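Local structure of zinc-binding protein TroA (Treponema pallidum, 1K0F) at residues 34-39 with 246-251; 58-63 with 101-106. The protein binds zinc with high affinity and specificity in the periplasm and delivers it to the membrane permease of the TroABC ABC transporter for import into the cytoplasm. One frame throughout, in Å; residues are numbered along the deposited sequence.

Contact 1: residues 34-39 with 246-251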
loop_
_atom_site.group_PDB
_atom_site.type_symbol
_atom_site.label_atom_id
_atom_site.label_comp_id
_atom_site.label_asym_id
_atom_site.label_seq_id
_atom_site.Cartn_x
_atom_site.Cartn_y
_atom_site.Cartn_z
ATOM N N VAL A 34 -8.283 -4.816 -4.667
ATOM C CA VAL A 34 -9.044 -4.714 -3.418
ATOM C C VAL A 34 -8.694 -3.515 -2.504
ATOM O O VAL A 34 -7.571 -3.388 -2.006
ATOM C CB VAL A 34 -8.911 -6.012 -2.590
ATOM C CG1 VAL A 34 -9.403 -5.790 -1.163
ATOM C CG2 VAL A 34 -9.701 -7.121 -3.252
ATOM N N ASP A 35 -9.686 -2.654 -2.272
ATOM C CA ASP A 35 -9.507 -1.491 -1.423
ATOM C C ASP A 35 -9.781 -1.857 0.015
ATOM O O ASP A 35 -10.926 -2.082 0.400
ATOM C CB ASP A 35 -10.456 -0.368 -1.831
ATOM C CG ASP A 35 -10.251 0.891 -1.009
ATOM O OD1 ASP A 35 -9.718 0.793 0.114
ATOM O OD2 ASP A 35 -10.623 1.977 -1.492
ATOM N N PRO A 36 -8.732 -1.898 0.840
ATOM C CA PRO A 36 -8.847 -2.240 2.259
ATOM C C PRO A 36 -9.755 -1.297 3.045
ATOM O O PRO A 36 -10.437 -1.726 3.983
ATOM C CB PRO A 36 -7.405 -2.201 2.759
ATOM C CG PRO A 36 -6.561 -2.244 1.536
ATOM C CD PRO A 36 -7.345 -1.603 0.456
ATOM N N HIS A 37 -9.754 -0.021 2.658
ATOM C CA HIS A 37 -10.574 0.997 3.316
ATOM C C HIS A 37 -12.019 0.528 3.411
ATOM O O HIS A 37 -12.556 0.305 4.495
ATOM C CB HIS A 37 -10.550 2.310 2.527
ATOM C CG HIS A 37 -9.172 2.823 2.229
ATOM N ND1 HIS A 37 -8.246 3.083 3.215
ATOM C CD2 HIS A 37 -8.571 3.143 1.057
ATOM C CE1 HIS A 37 -7.134 3.541 2.666
ATOM N NE2 HIS A 37 -7.305 3.586 1.357
ATOM N N LEU A 38 -12.638 0.369 2.254
ATOM C CA LEU A 38 -14.026 -0.039 2.183
ATOM C C LEU A 38 -14.202 -1.543 2.060
ATOM O O LEU A 38 -15.137 -2.014 1.412
ATOM C CB LEU A 38 -14.675 0.673 1.003
ATOM C CG LEU A 38 -14.113 2.087 0.819
ATOM C CD1 LEU A 38 -13.871 2.363 -0.654
ATOM C CD2 LEU A 38 -15.081 3.101 1.416
ATOM N N TYR A 39 -13.309 -2.298 2.691
ATOM C CA TYR A 39 -13.381 -3.756 2.640
ATOM C C TYR A 39 -14.024 -4.327 3.914
ATOM O O TYR A 39 -13.734 -3.871 5.026
ATOM C CB TYR A 39 -11.976 -4.354 2.441
ATOM C CG TYR A 39 -11.974 -5.852 2.188
ATOM C CD1 TYR A 39 -11.968 -6.361 0.894
ATOM C CD2 TYR A 39 -12.019 -6.757 3.245
ATOM C CE1 TYR A 39 -12.015 -7.736 0.660
ATOM C CE2 TYR A 39 -12.069 -8.131 3.022
ATOM C CZ TYR A 39 -12.070 -8.614 1.729
ATOM O OH TYR A 39 -12.163 -9.974 1.513
ATOM N N PHE A 246 -0.382 0.671 -8.045
ATOM C CA PHE A 246 -0.846 -0.167 -6.953
ATOM C C PHE A 246 -0.885 0.730 -5.745
ATOM O O PHE A 246 0.152 1.210 -5.304
ATOM C CB PHE A 246 0.128 -1.311 -6.705
ATOM C CG PHE A 246 0.119 -2.344 -7.778
ATOM C CD1 PHE A 246 -1.002 -3.138 -7.973
ATOM C CD2 PHE A 246 1.193 -2.472 -8.635
ATOM C CE1 PHE A 246 -1.055 -4.037 -9.012
ATOM C CE2 PHE A 246 1.152 -3.363 -9.677
ATOM C CZ PHE A 246 0.027 -4.150 -9.873
ATOM N N SER A 247 -2.076 0.980 -5.222
ATOM C CA SER A 247 -2.186 1.835 -4.058
ATOM C C SER A 247 -2.210 0.988 -2.800
ATOM O O SER A 247 -1.186 0.823 -2.132
ATOM C CB SER A 247 -3.447 2.688 -4.135
ATOM O OG SER A 247 -4.408 2.114 -4.996
ATOM N N ASP A 248 -3.374 0.443 -2.471
ATOM C CA ASP A 248 -3.491 -0.379 -1.278
ATOM C C ASP A 248 -3.405 -1.860 -1.607
ATOM O O ASP A 248 -3.187 -2.679 -0.716
ATOM C CB ASP A 248 -4.821 -0.110 -0.562
ATOM C CG ASP A 248 -5.217 1.361 -0.575
ATOM O OD1 ASP A 248 -4.340 2.223 -0.353
ATOM O OD2 ASP A 248 -6.416 1.650 -0.803
ATOM N N ALA A 249 -3.570 -2.191 -2.887
ATOM C CA ALA A 249 -3.545 -3.584 -3.333
ATOM C C ALA A 249 -2.393 -3.935 -4.265
ATOM O O ALA A 249 -1.916 -3.095 -5.032
ATOM C CB ALA A 249 -4.873 -3.939 -4.011
ATOM N N MET A 250 -1.975 -5.197 -4.200
ATOM C CA MET A 250 -0.879 -5.698 -5.017
ATOM C C MET A 250 -1.383 -6.332 -6.298
ATOM O O MET A 250 -2.584 -6.333 -6.582
ATOM C CB MET A 250 -0.084 -6.750 -4.251
ATOM C CG MET A 250 0.816 -6.207 -3.177
ATOM S SD MET A 250 2.078 -7.409 -2.776
ATOM C CE MET A 250 1.138 -8.934 -2.816
ATOM N N GLY A 251 -0.449 -6.883 -7.062
ATOM C CA GLY A 251 -0.818 -7.544 -8.297
ATOM C C GLY A 251 -1.289 -8.952 -7.986
ATOM O O GLY A 251 -1.428 -9.310 -6.810
#
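His37 and Asp248, both zinc ligands of TroA, face each other here with no metal between them. His37 NE2 stands 3.0 Å from Asp248 OD2, yet the angle is too poor for a hydrogen bond. The two side chains cross at about a right angle, with ring and carboxylate planes 84° apart, and OD2 approaches the ring obliquely. In both residues CG is anti to the carbonyl carbon (chi1 -53° in His37, -39° in Asp248), which carries each polar end into the interface from its own loop. The other carboxylate oxygen, Asp248 OD1, accepts a weak hydrogen bond from NE2 of His168, a further zinc ligand. The close approach of these ligands without an ion is consistent with the closed conformation of this zinc-free protein.

A second carboxylate runs alongside in the same direction: Asp35 lies side by side with Asp248, although the position of its OD1 is doubtful. Asp35 OD2 is bonded to Thr190 OG1. Flanking the polar groups, the Pro36 ring is turned toward the Asp248 side chain but is modelled too close for its spacing to be trusted. The Ala249 methyl group CB lies 3.4 Å from Val34 O, where the backbones approach with the CA atoms of Val34 and Ala249 5.6 Å apart.

The contact joins two irregular loops. Residues 34-39 connect strand 25-28 to helix 43-51, whereas residues 246-251 follow strand 240-245 and lead towards helix 260-273, on which Phe246 and Met250 both pack through Met263.

Contact 2: residues 58-63 with 101-106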
loop_
_atom_site.group_PDB
_atom_site.type_symbol
_atom_site.label_atom_id
_atom_site.label_comp_id
_atom_site.label_asym_id
_atom_site.label_seq_id
_atom_site.Cartn_x
_atom_site.Cartn_y
_atom_site.Cartn_z
ATOM N N ASN A 58 -2.589 -4.013 8.880
ATOM C CA ASN A 58 -1.839 -2.772 8.938
ATOM C C ASN A 58 -1.832 -2.073 10.293
ATOM O O ASN A 58 -0.831 -2.062 11.022
ATOM C CB ASN A 58 -2.409 -1.807 7.902
ATOM C CG ASN A 58 -1.355 -0.939 7.272
ATOM O OD1 ASN A 58 -0.244 -1.405 6.990
ATOM N ND2 ASN A 58 -1.691 0.323 7.033
ATOM N N GLY A 59 -2.988 -1.499 10.604
ATOM C CA GLY A 59 -3.152 -0.716 11.804
ATOM C C GLY A 59 -3.242 0.663 11.181
ATOM O O GLY A 59 -3.746 0.792 10.060
ATOM N N LEU A 60 -2.741 1.685 11.858
ATOM C CA LEU A 60 -2.790 3.030 11.312
ATOM C C LEU A 60 -4.141 3.308 10.654
ATOM O O LEU A 60 -4.240 4.037 9.670
ATOM C CB LEU A 60 -1.660 3.221 10.303
ATOM C CG LEU A 60 -0.251 2.968 10.848
ATOM C CD1 LEU A 60 0.760 3.578 9.899
ATOM C CD2 LEU A 60 -0.101 3.576 12.243
ATOM N N HIS A 61 -5.185 2.708 11.209
ATOM C CA HIS A 61 -6.534 2.895 10.700
ATOM C C HIS A 61 -6.649 2.710 9.194
ATOM O O HIS A 61 -7.399 3.424 8.527
ATOM C CB HIS A 61 -7.038 4.286 11.075
ATOM C CG HIS A 61 -8.484 4.510 10.753
ATOM N ND1 HIS A 61 -9.489 3.709 11.248
ATOM C CD2 HIS A 61 -9.090 5.444 9.984
ATOM C CE1 HIS A 61 -10.655 4.140 10.801
ATOM N NE2 HIS A 61 -10.438 5.190 10.029
ATOM N N LEU A 62 -5.917 1.756 8.644
ATOM C CA LEU A 62 -5.995 1.532 7.208
ATOM C C LEU A 62 -7.300 0.830 6.874
ATOM O O LEU A 62 -8.145 1.359 6.156
ATOM C CB LEU A 62 -4.820 0.683 6.725
ATOM C CG LEU A 62 -4.942 0.333 5.251
ATOM C CD1 LEU A 62 -4.522 1.524 4.430
ATOM C CD2 LEU A 62 -4.103 -0.876 4.926
ATOM N N GLU A 63 -7.443 -0.372 7.417
ATOM C CA GLU A 63 -8.613 -1.213 7.211
ATOM C C GLU A 63 -9.819 -0.726 8.008
ATOM O O GLU A 63 -10.529 -1.511 8.633
ATOM C CB GLU A 63 -8.259 -2.648 7.608
ATOM C CG GLU A 63 -7.122 -3.240 6.776
ATOM C CD GLU A 63 -5.767 -3.196 7.474
ATOM O OE1 GLU A 63 -5.557 -2.342 8.365
ATOM O OE2 GLU A 63 -4.903 -4.024 7.121
ATOM N N PRO A 101 -1.888 5.845 6.810
ATOM C CA PRO A 101 -1.614 4.409 6.950
ATOM C C PRO A 101 -0.841 3.745 5.816
ATOM O O PRO A 101 -0.511 2.564 5.907
ATOM C CB PRO A 101 -3.000 3.804 7.109
ATOM C CG PRO A 101 -3.930 4.775 6.427
ATOM C CD PRO A 101 -3.227 6.090 6.254
ATOM N N HIS A 102 -0.543 4.498 4.763
ATOM C CA HIS A 102 0.163 3.953 3.609
ATOM C C HIS A 102 1.668 3.947 3.758
ATOM O O HIS A 102 2.390 4.385 2.869
ATOM C CB HIS A 102 -0.245 4.727 2.371
ATOM C CG HIS A 102 -1.726 4.825 2.198
ATOM N ND1 HIS A 102 -2.484 5.801 2.810
ATOM C CD2 HIS A 102 -2.597 4.048 1.511
ATOM C CE1 HIS A 102 -3.757 5.623 2.505
ATOM N NE2 HIS A 102 -3.853 4.566 1.716
ATOM N N VAL A 103 2.125 3.413 4.880
ATOM C CA VAL A 103 3.543 3.344 5.200
ATOM C C VAL A 103 4.342 2.346 4.362
ATOM O O VAL A 103 5.569 2.398 4.316
ATOM C CB VAL A 103 3.730 3.005 6.687
ATOM C CG1 VAL A 103 3.139 4.115 7.549
ATOM C CG2 VAL A 103 3.056 1.685 6.994
ATOM N N TRP A 104 3.649 1.434 3.699
ATOM C CA TRP A 104 4.336 0.451 2.879
ATOM C C TRP A 104 4.892 1.119 1.635
ATOM O O TRP A 104 5.352 0.441 0.715
ATOM C CB TRP A 104 3.371 -0.644 2.454
ATOM C CG TRP A 104 2.186 -0.091 1.780
ATOM C CD1 TRP A 104 2.102 0.338 0.486
ATOM C CD2 TRP A 104 0.908 0.140 2.368
ATOM N NE1 TRP A 104 0.843 0.822 0.233
ATOM C CE2 TRP A 104 0.089 0.712 1.371
ATOM C CE3 TRP A 104 0.375 -0.086 3.641
ATOM C CZ2 TRP A 104 -1.237 1.064 1.609
ATOM C CZ3 TRP A 104 -0.942 0.267 3.880
ATOM C CH2 TRP A 104 -1.734 0.835 2.866
ATOM N N PHE A 105 4.818 2.444 1.588
ATOM C CA PHE A 105 5.345 3.162 0.442
ATOM C C PHE A 105 6.666 3.824 0.790
ATOM O O PHE A 105 7.281 4.484 -0.044
ATOM C CB PHE A 105 4.331 4.170 -0.088
ATOM C CG PHE A 105 3.382 3.577 -1.096
ATOM C CD1 PHE A 105 3.827 2.626 -2.008
ATOM C CD2 PHE A 105 2.039 3.938 -1.108
ATOM C CE1 PHE A 105 2.947 2.041 -2.918
ATOM C CE2 PHE A 105 1.152 3.362 -2.008
ATOM C CZ PHE A 105 1.603 2.407 -2.915
ATOM N N ASP A 106 7.080 3.656 2.044
ATOM C CA ASP A 106 8.373 4.131 2.499
ATOM C C ASP A 106 9.052 2.819 2.886
ATOM O O ASP A 106 8.980 2.381 4.030
ATOM C CB ASP A 106 8.268 5.049 3.717
ATOM C CG ASP A 106 9.629 5.593 4.151
ATOM O OD1 ASP A 106 10.663 5.006 3.754
ATOM O OD2 ASP A 106 9.672 6.605 4.886
#
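Pro101 CB meets two leucines of the facing loop, 3.5 Å from Leu60 CB and 3.6 Å from Leu62 CB. Each leucine then extends the apolar patch differently. Leu60 meets Val103 tip to tip, CD1 to CG1 at 3.4 Å, while helix 107-124 also packs on Val103 through Leu109 and Trp110. Leu62, with CG anti to its own backbone N (chi1 175°), sends both methyl groups to the six-membered end of Trp104. CD1 sits at the edge of the indole, near its plane, 3.3 Å from CH2, and CD2 is 3.5 Å from CZ3. The same CD1 lies over one face of the His102 imidazole, so one leucine branch touches both aromatic side chains.

Asn58 marks the passage to the polar edge. Its side chain crosses that of Trp104 at about a right angle, the flat groups being inclined to each other at an intermediate angle, and ND2 comes to the rim of the indole. From there ND2 donates a hydrogen bond of 2.8 Å to Pro101 O, with an N-H...O angle of 153°. The acceptor lies in the amide plane, but the donor is tilted 24° from the carbonyl plane. Ser83 OG bonds Asn58 OD1, so both ends of the amide are engaged and its rotation is fixed. At the backbone of the same residue, Asn58 N donates to the syn lone pair of Glu63 OE2 at 2.9 Å, and Thr8 OG1 bonds that same oxygen.

Pro101 O also accepts a weak bond from Val103 N, closing an inverse gamma turn centred on the zinc ligand His102, whose ND1 bonds Asp100. The chemistry is consistent with a second-shell role: Leu62 CD1 lies over the imidazole, while one hydrogen bond from buried Asn58 holds the carbonyl that closes the turn carrying His102.

Overall arrangement
Contacts 1 and 2 have centres 11 Å apart and converge on the zinc site. Contact 1 supplies His37 and Asp248, contact 2 supplies His102, and His168 completes the set; their donor atoms appear to face a common vacant point, consistent with an empty metal site. The His102 side chain approaches that of Asp248 to about 3 Å and that of His37 to about 4 Å, nearest atoms in each case, with Asp248 OD1 3.1 Å from His102 CD2. Two further polar links join the loops: Trp104 NE1 and Ser247 O, 3.1 Å apart, form a probable hydrogen bond between 101-106 and 246-251, and a weak bond from His37 ND1 to Leu62 O anchors a zinc ligand's ring to 58-63.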